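Local coordinates for protein acetylxylan esterase / glucomannan deacetylase (Cellvibrio japonicus, PDB 2W9X) that removes acetyl groups from acetylated glucomannan, which it strongly prefers, and from xylan, as a carbohydrate esterase family 2 enzyme of plant cell wall degradation, at residues 35-40 / 226-231; 43-48 / 126-131; 146-151 / 213-218; 240-245 / 278-283. All blocks are in the same frame, centred on the assembly; numbering follows the deposited sequence.

Contact 1 of 4, residues 35-40 / 226-231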
loop_
_atom_site.group_PDB
_atom_site.type_symbol
_atom_site.label_atom_id
_atom_site.label_comp_id
_atom_site.label_asym_id
_atom_site.label_seq_id
_atom_site.Cartn_x
_atom_site.Cartn_y
_atom_site.Cartn_z
ATOM N N ARG B 35 4.396 14.853 22.313
ATOM C CA ARG B 35 5.729 15.330 22.642
ATOM C C ARG B 35 5.647 16.394 23.718
ATOM O O ARG B 35 4.983 17.413 23.552
ATOM C CB ARG B 35 6.430 15.879 21.398
ATOM C CG ARG B 35 6.859 14.811 20.432
ATOM C CD ARG B 35 7.484 15.425 19.209
ATOM N NE ARG B 35 8.049 14.406 18.332
ATOM C CZ ARG B 35 8.682 14.671 17.195
ATOM N NH1 ARG B 35 8.833 15.929 16.786
ATOM N NH2 ARG B 35 9.175 13.674 16.476
ATOM N N VAL B 36 6.334 16.139 24.825
ATOM C CA VAL B 36 6.297 17.007 25.988
ATOM C C VAL B 36 7.703 17.085 26.566
ATOM O O VAL B 36 8.378 16.062 26.717
ATOM C CB VAL B 36 5.290 16.467 27.049
ATOM C CG1 VAL B 36 5.531 17.088 28.391
ATOM C CG2 VAL B 36 3.854 16.718 26.623
ATOM N N LEU B 37 8.148 18.305 26.848
ATOM C CA LEU B 37 9.380 18.538 27.576
ATOM C C LEU B 37 9.044 18.457 29.070
ATOM O O LEU B 37 8.343 19.330 29.603
ATOM C CB LEU B 37 9.945 19.925 27.240
ATOM C CG LEU B 37 11.458 20.213 27.227
ATOM C CD1 LEU B 37 11.724 21.630 27.711
ATOM C CD2 LEU B 37 12.311 19.201 28.008
ATOM N N VAL B 38 9.511 17.396 29.729
ATOM C CA VAL B 38 9.294 17.226 31.173
ATOM C C VAL B 38 10.486 17.772 31.950
ATOM O O VAL B 38 11.622 17.346 31.746
ATOM C CB VAL B 38 8.978 15.743 31.576
ATOM C CG1 VAL B 38 7.784 15.203 30.784
ATOM C CG2 VAL B 38 10.183 14.827 31.377
ATOM N N GLU B 39 10.228 18.739 32.821
ATOM C CA GLU B 39 11.295 19.327 33.631
ATOM C C GLU B 39 10.991 19.184 35.114
ATOM O O GLU B 39 9.829 19.186 35.516
ATOM C CB GLU B 39 11.524 20.791 33.252
ATOM C CG GLU B 39 12.133 20.942 31.872
ATOM C CD GLU B 39 12.292 22.380 31.453
ATOM O OE1 GLU B 39 11.269 23.075 31.298
ATOM O OE2 GLU B 39 13.445 22.806 31.250
ATOM N N SER B 40 12.036 19.049 35.922
ATOM C CA SER B 40 11.839 18.882 37.347
ATOM C C SER B 40 12.624 19.916 38.154
ATOM O O SER B 40 13.513 19.543 38.916
ATOM C CB SER B 40 12.206 17.455 37.763
ATOM O OG SER B 40 13.588 17.191 37.567
ATOM N N PRO B 226 14.717 24.860 18.033
ATOM C CA PRO B 226 15.867 23.952 17.857
ATOM C C PRO B 226 16.598 23.524 19.131
ATOM O O PRO B 226 17.632 22.871 19.039
ATOM C CB PRO B 226 16.848 24.773 16.993
ATOM C CG PRO B 226 16.064 25.905 16.450
ATOM C CD PRO B 226 15.005 26.195 17.476
ATOM N N ASP B 227 16.069 23.872 20.299
ATOM C CA ASP B 227 16.820 23.735 21.549
ATOM C C ASP B 227 16.950 22.310 22.108
ATOM O O ASP B 227 17.943 21.998 22.768
ATOM C CB ASP B 227 16.272 24.696 22.614
ATOM C CG ASP B 227 16.407 26.157 22.206
ATOM O OD1 ASP B 227 17.398 26.504 21.519
ATOM O OD2 ASP B 227 15.522 26.959 22.582
ATOM N N GLN B 228 15.963 21.452 21.866
ATOM C CA GLN B 228 16.069 20.062 22.328
ATOM C C GLN B 228 15.519 19.026 21.364
ATOM O O GLN B 228 14.364 19.112 20.907
ATOM C CB GLN B 228 15.473 19.863 23.727
ATOM C CG GLN B 228 14.111 20.488 23.950
ATOM C CD GLN B 228 14.186 21.996 24.137
ATOM O OE1 GLN B 228 14.920 22.487 24.995
ATOM N NE2 GLN B 228 13.427 22.736 23.328
ATOM N N LEU B 229 16.363 18.043 21.069
ATOM C CA LEU B 229 15.966 16.929 20.233
ATOM C C LEU B 229 15.007 16.044 20.994
ATOM O O LEU B 229 15.200 15.791 22.186
ATOM C CB LEU B 229 17.183 16.114 19.788
ATOM C CG LEU B 229 18.093 16.754 18.734
ATOM C CD1 LEU B 229 19.460 16.076 18.707
ATOM C CD2 LEU B 229 17.415 16.736 17.352
ATOM N N TYR B 230 13.977 15.570 20.307
ATOM C CA TYR B 230 13.036 14.664 20.937
ATOM C C TYR B 230 13.571 13.236 20.931
ATOM O O TYR B 230 13.939 12.705 19.883
ATOM C CB TYR B 230 11.637 14.749 20.295
ATOM C CG TYR B 230 10.610 13.951 21.066
ATOM C CD1 TYR B 230 10.105 14.411 22.281
ATOM C CD2 TYR B 230 10.178 12.713 20.598
ATOM C CE1 TYR B 230 9.178 13.657 22.999
ATOM C CE2 TYR B 230 9.267 11.953 21.304
ATOM C CZ TYR B 230 8.762 12.425 22.493
ATOM O OH TYR B 230 7.854 11.648 23.182
ATOM N N HIS B 231 13.640 12.635 22.114
ATOM C CA HIS B 231 13.977 11.230 22.239
ATOM C C HIS B 231 13.028 10.585 23.233
ATOM O O HIS B 231 12.860 11.078 24.354
ATOM C CB HIS B 231 15.441 11.033 22.684
ATOM C CG HIS B 231 16.449 11.503 21.680
ATOM N ND1 HIS B 231 16.453 11.073 20.369
ATOM C CD2 HIS B 231 17.489 12.365 21.795
ATOM C CE1 HIS B 231 17.452 11.648 19.721
ATOM N NE2 HIS B 231 18.097 12.434 20.564
HETATM O O HOH W 1 6.687 12.775 25.115
#
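Arg35 lies with its aliphatic chain across the face of the Tyr230 ring. Its CB lies near the CE1 side of the ring, 3.9 Å from Tyr230 CE1. The next carbon, CG, sits almost exactly above the middle, 3.5 Å from the ring centroid and 7° off the normal, a CH-pi contact. Set beside the backbone N (chi1 -73°), CG starts a chain extended as far as NE. CD then passes toward the root of the ring, 3.9 Å from Tyr230 CG, and NE comes 3.5 Å from Tyr230 CD2. The guanidinium, tilted 30° to the ring, has Tyr230 CB over one face; its NH1 donates to the carbonyl of Tyr219. This is an interdomain seam: residues 35-40 include the edge strand 37-39 of the N-terminal jelly roll, while residues 226-231 belong to a loop of the SGNH-hydrolase part. Tyr230 OH is hydrogen-bonded to Asn232, and a water near the ring plane joins it to Val36 N, weakly on the Val36 side. Farther along, Leu37 CG packs 4.2 Å from Gln228 CG, so the aliphatic root of the glutamine does the touching, while its NE2 bonds weakly to Asn225.

Contact 2 of 4, residues 43-48 / 126-131; sequences NQPVSY and GFYTDP
Pro45 and Tyr128 make the close part of this contact, with Pro45 CB 3.1 Å from Tyr128 OH. The phenol comes in obliquely, with its oxygen in front; the nearest ring carbon, CZ, stays 4.3 Å from Pro45 CB. With CG beside its backbone N (chi1 -77°), the Tyr128 ring folds back along its own strand, and Gly126 O lies at its edge, in plane. Gly126 has a phi of 110°, a backbone conformation seldom taken up by residues with a side chain, and its bare CA lets the Tyr128 ring lie close by. The other end is slacker: the edge of the Tyr48 ring faces the Gly126 backbone, CE2 standing 4.3 Å from Gly126 N, too far for more than light packing. Tyr48 turns its bulk to Phe57, Leu30, Val36 and Val38, the last in the neighbouring strand 37-39. On the exposed side, Val46 makes no close approach to residues 126-131. No hydrogen bond spans the two segments, although Tyr48 pairs by backbone bonds with Phe124, just before residues 126-131. Such neighbouring antiparallel strands, fraying where one bends into a loop, belong to one sheet of the jelly-roll beta-sandwich of the CE2 N-terminal domain.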
loop_
_atom_site.group_PDB
_atom_site.type_symbol
_atom_site.label_atom_id
_atom_site.label_comp_id
_atom_site.label_asym_id
_atom_site.label_seq_id
_atom_site.Cartn_x
_atom_site.Cartn_y
_atom_site.Cartn_z
ATOM N N ASN B 43 12.099 22.563 44.058
ATOM C CA ASN B 43 11.093 23.265 44.883
ATOM C C ASN B 43 9.889 23.821 44.115
ATOM O O ASN B 43 9.305 24.836 44.511
ATOM C CB ASN B 43 11.757 24.372 45.718
ATOM C CG ASN B 43 12.863 23.821 46.615
ATOM O OD1 ASN B 43 13.951 24.420 46.739
ATOM N ND2 ASN B 43 12.590 22.663 47.229
ATOM N N GLN B 44 9.536 23.142 43.022
ATOM C CA GLN B 44 8.400 23.508 42.158
ATOM C C GLN B 44 7.738 22.244 41.620
ATOM O O GLN B 44 8.386 21.189 41.570
ATOM C CB GLN B 44 8.867 24.329 40.957
ATOM C CG GLN B 44 9.486 25.679 41.288
ATOM C CD GLN B 44 9.994 26.393 40.048
ATOM O OE1 GLN B 44 9.700 25.994 38.916
ATOM N NE2 GLN B 44 10.759 27.460 40.255
ATOM N N PRO B 45 6.447 22.337 41.212
ATOM C CA PRO B 45 5.808 21.211 40.535
ATOM C C PRO B 45 6.574 20.758 39.295
ATOM O O PRO B 45 7.261 21.573 38.647
ATOM C CB PRO B 45 4.441 21.776 40.126
ATOM C CG PRO B 45 4.565 23.261 40.256
ATOM C CD PRO B 45 5.506 23.459 41.387
ATOM N N VAL B 46 6.464 19.459 38.983
ATOM C CA VAL B 46 6.933 18.935 37.699
ATOM C C VAL B 46 6.193 19.720 36.618
ATOM O O VAL B 46 4.989 19.983 36.748
ATOM C CB VAL B 46 6.673 17.409 37.555
ATOM C CG1 VAL B 46 7.073 16.900 36.166
ATOM C CG2 VAL B 46 7.419 16.648 38.613
ATOM N N SER B 47 6.925 20.138 35.590
ATOM C CA SER B 47 6.333 20.929 34.530
ATOM C C SER B 47 6.420 20.220 33.188
ATOM O O SER B 47 7.474 19.700 32.794
ATOM C CB SER B 47 6.947 22.327 34.467
ATOM O OG SER B 47 8.246 22.289 33.929
ATOM N N TYR B 48 5.284 20.193 32.506
ATOM C CA TYR B 48 5.171 19.592 31.198
ATOM C C TYR B 48 4.967 20.733 30.206
ATOM O O TYR B 48 3.946 21.419 30.244
ATOM C CB TYR B 48 3.991 18.609 31.177
ATOM C CG TYR B 48 3.985 17.650 32.351
ATOM C CD1 TYR B 48 4.732 16.466 32.323
ATOM C CD2 TYR B 48 3.255 17.935 33.504
ATOM C CE1 TYR B 48 4.739 15.584 33.419
ATOM C CE2 TYR B 48 3.261 17.065 34.600
ATOM C CZ TYR B 48 3.994 15.889 34.546
ATOM O OH TYR B 48 3.998 15.035 35.637
ATOM N N GLY B 126 0.256 19.629 36.295
ATOM C CA GLY B 126 -0.194 18.393 36.948
ATOM C C GLY B 126 -1.599 18.331 37.524
ATOM O O GLY B 126 -2.320 19.339 37.579
ATOM N N PHE B 127 -1.964 17.112 37.948
ATOM C CA PHE B 127 -3.239 16.798 38.599
ATOM C C PHE B 127 -3.052 16.679 40.114
ATOM O O PHE B 127 -2.397 15.740 40.583
ATOM C CB PHE B 127 -3.785 15.459 38.082
ATOM C CG PHE B 127 -4.093 15.435 36.605
ATOM C CD1 PHE B 127 -5.268 16.000 36.113
ATOM C CD2 PHE B 127 -3.226 14.809 35.712
ATOM C CE1 PHE B 127 -5.562 15.968 34.751
ATOM C CE2 PHE B 127 -3.513 14.770 34.347
ATOM C CZ PHE B 127 -4.687 15.350 33.865
ATOM N N TYR B 128 -3.660 17.603 40.866
ATOM C CA TYR B 128 -3.490 17.686 42.323
ATOM C C TYR B 128 -4.748 17.278 43.102
ATOM O O TYR B 128 -5.877 17.539 42.654
ATOM C CB TYR B 128 -3.010 19.088 42.727
ATOM C CG TYR B 128 -1.534 19.301 42.456
ATOM C CD1 TYR B 128 -0.634 19.441 43.504
ATOM C CD2 TYR B 128 -1.038 19.331 41.148
ATOM C CE1 TYR B 128 0.729 19.622 43.264
ATOM C CE2 TYR B 128 0.326 19.505 40.895
ATOM C CZ TYR B 128 1.201 19.653 41.956
ATOM O OH TYR B 128 2.549 19.827 41.718
ATOM N N THR B 129 -4.539 16.633 44.263
ATOM C CA THR B 129 -5.641 16.068 45.049
ATOM C C THR B 129 -5.443 16.247 46.558
ATOM O O THR B 129 -4.493 16.897 47.014
ATOM C CB THR B 129 -5.813 14.543 44.788
ATOM O OG1 THR B 129 -5.275 14.200 43.486
ATOM C CG2 THR B 129 -7.297 14.137 44.853
ATOM N N ASP B 130 -6.380 15.672 47.309
ATOM C CA ASP B 130 -6.265 15.472 48.747
ATOM C C ASP B 130 -5.416 14.215 48.984
ATOM O O ASP B 130 -5.581 13.213 48.279
ATOM C CB ASP B 130 -7.657 15.305 49.363
ATOM N N PRO B 131 -4.509 14.252 49.980
ATOM C CA PRO B 131 -3.543 13.161 50.205
ATOM C C PRO B 131 -4.168 11.790 50.522
ATOM O O PRO B 131 -3.477 10.769 50.427
ATOM C CB PRO B 131 -2.727 13.654 51.407
ATOM C CG PRO B 131 -2.967 15.126 51.468
ATOM C CD PRO B 131 -4.359 15.323 50.983
#

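Contact 3 of 4, residues 146-151 / 213-218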
loop_
_atom_site.group_PDB
_atom_site.type_symbol
_atom_site.label_atom_id
_atom_site.label_comp_id
_atom_site.label_asym_id
_atom_site.label_seq_id
_atom_site.Cartn_x
_atom_site.Cartn_y
_atom_site.Cartn_z
ATOM N N GLU B 146 1.444 7.319 15.009
ATOM C CA GLU B 146 1.933 8.676 14.847
ATOM C C GLU B 146 1.426 9.283 13.556
ATOM O O GLU B 146 1.472 8.631 12.500
ATOM C CB GLU B 146 3.470 8.705 14.888
ATOM C CG GLU B 146 4.063 10.056 14.510
ATOM C CD GLU B 146 5.526 10.195 14.875
ATOM O OE1 GLU B 146 6.049 9.290 15.558
ATOM O OE2 GLU B 146 6.145 11.216 14.498
ATOM N N PHE B 147 0.946 10.525 13.639
ATOM C CA PHE B 147 0.537 11.296 12.456
ATOM C C PHE B 147 1.476 12.454 12.234
ATOM O O PHE B 147 1.677 13.284 13.117
ATOM C CB PHE B 147 -0.908 11.799 12.583
ATOM C CG PHE B 147 -1.924 10.693 12.517
ATOM C CD1 PHE B 147 -2.572 10.406 11.330
ATOM C CD2 PHE B 147 -2.184 9.900 13.640
ATOM C CE1 PHE B 147 -3.530 9.365 11.252
ATOM C CE2 PHE B 147 -3.125 8.854 13.574
ATOM C CZ PHE B 147 -3.794 8.587 12.369
ATOM N N ILE B 148 2.062 12.484 11.043
ATOM C CA ILE B 148 3.014 13.523 10.661
ATOM C C ILE B 148 2.383 14.270 9.505
ATOM O O ILE B 148 1.868 13.650 8.564
ATOM C CB ILE B 148 4.385 12.932 10.228
ATOM C CG1 ILE B 148 4.951 11.977 11.300
ATOM C CG2 ILE B 148 5.363 14.056 9.934
ATOM C CD1 ILE B 148 6.259 11.235 10.870
ATOM N N GLY B 149 2.394 15.598 9.558
ATOM C CA GLY B 149 1.722 16.336 8.494
ATOM C C GLY B 149 1.661 17.837 8.605
ATOM O O GLY B 149 2.492 18.459 9.261
ATOM N N ASP B 150 0.659 18.395 7.931
ATOM C CA ASP B 150 0.490 19.820 7.725
ATOM C C ASP B 150 -0.852 20.254 8.305
ATOM O O ASP B 150 -1.323 19.625 9.238
ATOM C CB ASP B 150 0.609 20.175 6.223
ATOM C CG ASP B 150 -0.362 19.386 5.325
ATOM O OD1 ASP B 150 -1.393 18.837 5.818
ATOM O OD2 ASP B 150 -0.063 19.312 4.092
ATOM N N SER B 151 -1.455 21.313 7.756
ATOM C CA SER B 151 -2.747 21.854 8.229
ATOM C C SER B 151 -3.862 20.817 8.286
ATOM O O SER B 151 -4.683 20.820 9.206
ATOM C CB SER B 151 -3.226 23.000 7.335
ATOM O OG SER B 151 -2.222 23.974 7.163
ATOM N N LYS B 213 13.036 26.576 6.037
ATOM C CA LYS B 213 12.405 25.514 6.801
ATOM C C LYS B 213 11.561 24.573 5.928
ATOM O O LYS B 213 11.301 24.851 4.750
ATOM C CB LYS B 213 11.473 26.121 7.863
ATOM C CG LYS B 213 12.174 26.875 8.968
ATOM C CD LYS B 213 11.186 27.535 9.897
ATOM C CE LYS B 213 11.935 28.291 10.987
ATOM N NZ LYS B 213 10.995 29.118 11.787
ATOM N N SER B 214 11.148 23.467 6.550
ATOM C CA SER B 214 10.154 22.527 6.043
ATOM C C SER B 214 9.624 21.774 7.270
ATOM O O SER B 214 10.129 21.956 8.380
ATOM C CB SER B 214 10.798 21.540 5.061
ATOM O OG SER B 214 11.737 20.734 5.748
ATOM N N LEU B 215 8.632 20.916 7.086
ATOM C CA LEU B 215 8.179 20.059 8.188
ATOM C C LEU B 215 9.331 19.193 8.689
ATOM O O LEU B 215 9.507 19.018 9.894
ATOM C CB LEU B 215 6.988 19.177 7.770
ATOM C CG LEU B 215 6.071 18.613 8.861
ATOM C CD1 LEU B 215 6.676 17.441 9.642
ATOM C CD2 LEU B 215 5.631 19.729 9.844
ATOM N N LEU B 216 10.104 18.656 7.748
ATOM C CA LEU B 216 11.244 17.791 8.030
ATOM C C LEU B 216 12.298 18.433 8.970
ATOM O O LEU B 216 12.867 17.743 9.808
ATOM C CB LEU B 216 11.882 17.303 6.708
ATOM C CG LEU B 216 11.252 16.040 6.064
ATOM C CD1 LEU B 216 9.835 15.847 6.370
ATOM C CD2 LEU B 216 11.502 15.909 4.568
ATOM N N SER B 217 12.524 19.738 8.845
ATOM C CA SER B 217 13.524 20.423 9.682
ATOM C C SER B 217 12.981 20.716 11.084
ATOM O O SER B 217 13.738 20.821 12.034
ATOM C CB SER B 217 14.033 21.708 9.010
ATOM O OG SER B 217 13.005 22.677 8.959
ATOM N N LEU B 218 11.657 20.817 11.197
ATOM C CA LEU B 218 10.991 21.028 12.475
ATOM C C LEU B 218 10.853 19.720 13.223
ATOM O O LEU B 218 10.855 19.693 14.454
ATOM C CB LEU B 218 9.591 21.599 12.254
ATOM C CG LEU B 218 9.492 22.995 11.624
ATOM C CD1 LEU B 218 8.072 23.198 11.132
ATOM C CD2 LEU B 218 9.867 24.064 12.623
#
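Gly149 offers the flat group of this contact, its peptide, to the branched end of Leu215; no aromatic ring takes part. The carbonyl oxygen projects from the peptide toward the leucine, and Leu215 CD2 and CG approach it, both displaced to the same side of the peptide plane. CD2 is 3.4 Å from Gly149 O and CG 3.6 Å. The other methyl, CD1, reaches Ile148 CG2 at 3.6 Å. Leu215 holds its CG anti to the backbone N (chi1 -158°), and its two methyls divide between the two residues. Ile148 uses the short branch, CG2; its longer arm, ending in CD1, reaches Leu280 of helix 262-283, and the side chain also touches Phe276. Leu215 opens a short helix N-capped by Ser214, whose OG accepts weakly from Ser217 N; in return Ser217 OG donates to Ser214 O (3.0 Å). Gly149 begins the Gly-Asp-Ser sequence of the GDSL family at the C-terminal end of an inner strand of the parallel sheet, and Ser151 starts the following helix. The contact is methyl against methyl and methyl against carbonyl, with no hydrogen bond across it, which implies close but non-directional packing beside the strand end that leads to Ser151, the assigned nucleophile.

Contact 4 of 4, residues 240-245 / 278-283; sequences IVIGLG and KQLHSN
Ile242 and Leu280 reach toward each other tip to tip, their terminal CD1 methyls 4.0 Å apart. In Ile242, CG1 stands beside the backbone N and anti to the carbonyl carbon (chi1 -49°), and an extended second torsion (chi2 171°) carries CD1 on in line, away from the sheet. Leu280 answers from the helix with CG likewise anti to its carbonyl carbon (chi1 -71°), and its CD1, anti to CA, extends the chain toward the strand. Ile240, two residues earlier and on the same face of the sheet, has nearly the same conformation as Ile242 but meets the leucine differently: its short branch, CG2, lies 4.4 Å from the same Leu280 CD1. One leucine methyl is thus shared by two isoleucines, more closely at the tip of Ile242 than at the flank of Ile240. Ile148 of the adjacent strand and Phe289 also touch Leu280. Within the helix, Ser282 OG turns back to donate to Gln279 O at 2.7 Å, a bond that does not cross the contact. Strand 239-243, helix 262-283 and strand 288-294 form a beta-alpha-beta crossover of the parallel SGNH-hydrolase sheet. With only aliphatic groups meeting, and no polar atom of one segment bonded to the other, helix and sheet are joined here by dispersion and the burial of apolar surface.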
loop_
_atom_site.group_PDB
_atom_site.type_symbol
_atom_site.label_atom_id
_atom_site.label_comp_id
_atom_site.label_asym_id
_atom_site.label_seq_id
_atom_site.Cartn_x
_atom_site.Cartn_y
_atom_site.Cartn_z
ATOM N N ILE B 240 2.864 4.723 11.197
ATOM C CA ILE B 240 3.180 6.131 10.964
ATOM C C ILE B 240 2.480 6.638 9.692
ATOM O O ILE B 240 2.712 6.112 8.595
ATOM C CB ILE B 240 4.707 6.383 10.879
ATOM C CG1 ILE B 240 5.409 5.869 12.146
ATOM C CG2 ILE B 240 4.972 7.866 10.640
ATOM C CD1 ILE B 240 6.972 5.976 12.144
ATOM N N VAL B 241 1.627 7.645 9.856
ATOM C CA VAL B 241 0.841 8.194 8.758
ATOM C C VAL B 241 1.388 9.577 8.441
ATOM O O VAL B 241 1.359 10.484 9.286
ATOM C CB VAL B 241 -0.673 8.265 9.107
ATOM C CG1 VAL B 241 -1.500 8.829 7.921
ATOM C CG2 VAL B 241 -1.181 6.886 9.513
ATOM N N ILE B 242 1.896 9.727 7.229
ATOM C CA ILE B 242 2.501 10.985 6.807
ATOM C C ILE B 242 1.635 11.586 5.705
ATOM O O ILE B 242 1.382 10.951 4.691
ATOM C CB ILE B 242 3.967 10.810 6.313
ATOM C CG1 ILE B 242 4.774 9.976 7.320
ATOM C CG2 ILE B 242 4.602 12.215 6.055
ATOM C CD1 ILE B 242 6.199 9.552 6.847
ATOM N N GLY B 243 1.180 12.810 5.913
ATOM C CA GLY B 243 0.395 13.521 4.891
ATOM C C GLY B 243 1.102 14.835 4.608
ATOM O O GLY B 243 0.872 15.810 5.315
ATOM N N LEU B 244 1.961 14.860 3.583
ATOM C CA LEU B 244 2.736 16.056 3.238
ATOM C C LEU B 244 2.916 16.129 1.721
ATOM O O LEU B 244 3.116 15.098 1.063
ATOM C CB LEU B 244 4.122 16.024 3.945
ATOM C CG LEU B 244 4.203 16.251 5.471
ATOM C CD1 LEU B 244 5.622 15.939 6.052
ATOM C CD2 LEU B 244 3.796 17.695 5.812
ATOM N N GLY B 245 2.878 17.335 1.167
ATOM C CA GLY B 245 2.989 17.515 -0.277
ATOM C C GLY B 245 1.993 18.518 -0.852
ATOM O O GLY B 245 2.226 19.072 -1.928
ATOM N N LYS B 278 13.143 6.509 5.309
ATOM C CA LYS B 278 14.316 5.678 5.658
ATOM C C LYS B 278 14.891 5.999 7.034
ATOM O O LYS B 278 15.204 5.087 7.788
ATOM C CB LYS B 278 15.427 5.774 4.606
ATOM C CG LYS B 278 15.073 5.181 3.245
ATOM C CD LYS B 278 16.293 5.357 2.356
ATOM C CE LYS B 278 16.006 4.966 0.935
ATOM N NZ LYS B 278 17.229 5.159 0.096
ATOM N N GLN B 279 15.008 7.281 7.369
ATOM C CA GLN B 279 15.528 7.672 8.680
ATOM C C GLN B 279 14.590 7.189 9.783
ATOM O O GLN B 279 15.041 6.630 10.778
ATOM C CB GLN B 279 15.706 9.187 8.792
ATOM C CG GLN B 279 16.626 9.822 7.747
ATOM C CD GLN B 279 16.681 11.361 7.840
ATOM O OE1 GLN B 279 15.645 12.032 7.977
ATOM N NE2 GLN B 279 17.889 11.918 7.746
ATOM N N LEU B 280 13.288 7.418 9.612
ATOM C CA LEU B 280 12.282 6.948 10.573
ATOM C C LEU B 280 12.353 5.435 10.763
ATOM O O LEU B 280 12.250 4.945 11.883
ATOM C CB LEU B 280 10.868 7.328 10.111
ATOM C CG LEU B 280 10.456 8.796 10.159
ATOM C CD1 LEU B 280 9.062 8.995 9.538
ATOM C CD2 LEU B 280 10.465 9.294 11.588
ATOM N N HIS B 281 12.498 4.705 9.654
ATOM C CA HIS B 281 12.595 3.252 9.681
ATOM C C HIS B 281 13.866 2.797 10.404
ATOM O O HIS B 281 13.839 1.810 11.140
ATOM C CB HIS B 281 12.545 2.689 8.256
ATOM C CG HIS B 281 12.881 1.232 8.162
ATOM N ND1 HIS B 281 12.001 0.235 8.532
ATOM C CD2 HIS B 281 13.998 0.601 7.723
ATOM C CE1 HIS B 281 12.563 -0.943 8.326
ATOM N NE2 HIS B 281 13.776 -0.750 7.839
ATOM N N SER B 282 14.967 3.526 10.213
ATOM C CA SER B 282 16.248 3.127 10.813
ATOM C C SER B 282 16.242 3.226 12.337
ATOM O O SER B 282 16.998 2.524 13.004
ATOM C CB SER B 282 17.423 3.913 10.226
ATOM O OG SER B 282 17.405 5.260 10.653
ATOM N N ASN B 283 15.390 4.094 12.881
ATOM C CA ASN B 283 15.247 4.237 14.347
ATOM C C ASN B 283 14.083 3.437 14.943
ATOM O O ASN B 283 13.978 3.280 16.165
ATOM C CB ASN B 283 15.090 5.714 14.730
ATOM C CG ASN B 283 16.239 6.578 14.224
ATOM O OD1 ASN B 283 17.401 6.266 14.433
ATOM N ND2 ASN B 283 15.902 7.676 13.554
#

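How the contacts relate
From the N terminus, residues 35-40 open contact 1, which closes only at 226-231 and ties the N-terminal jelly roll to the esterase domain. Nested inside that long loop, contact 2 joins 43-48 to 126-131 within the jelly roll; it touches contact 1 because strands 37-39 and 47-50 are neighbours, with Glu39 N 2.9 Å from Ser47 O. Contact 3, also nested in contact 1 and about 32 Å from contact 2 between centres, closes 146-151 onto 213-218. Contact 4 opens after contact 1 has closed and brings 240-245 onto 278-283. Contacts 3 and 4 meet through the paired strands 144-149 and 239-243, placing helices 215-218 and 262-283 against one parallel sheet. No two of the loops cross.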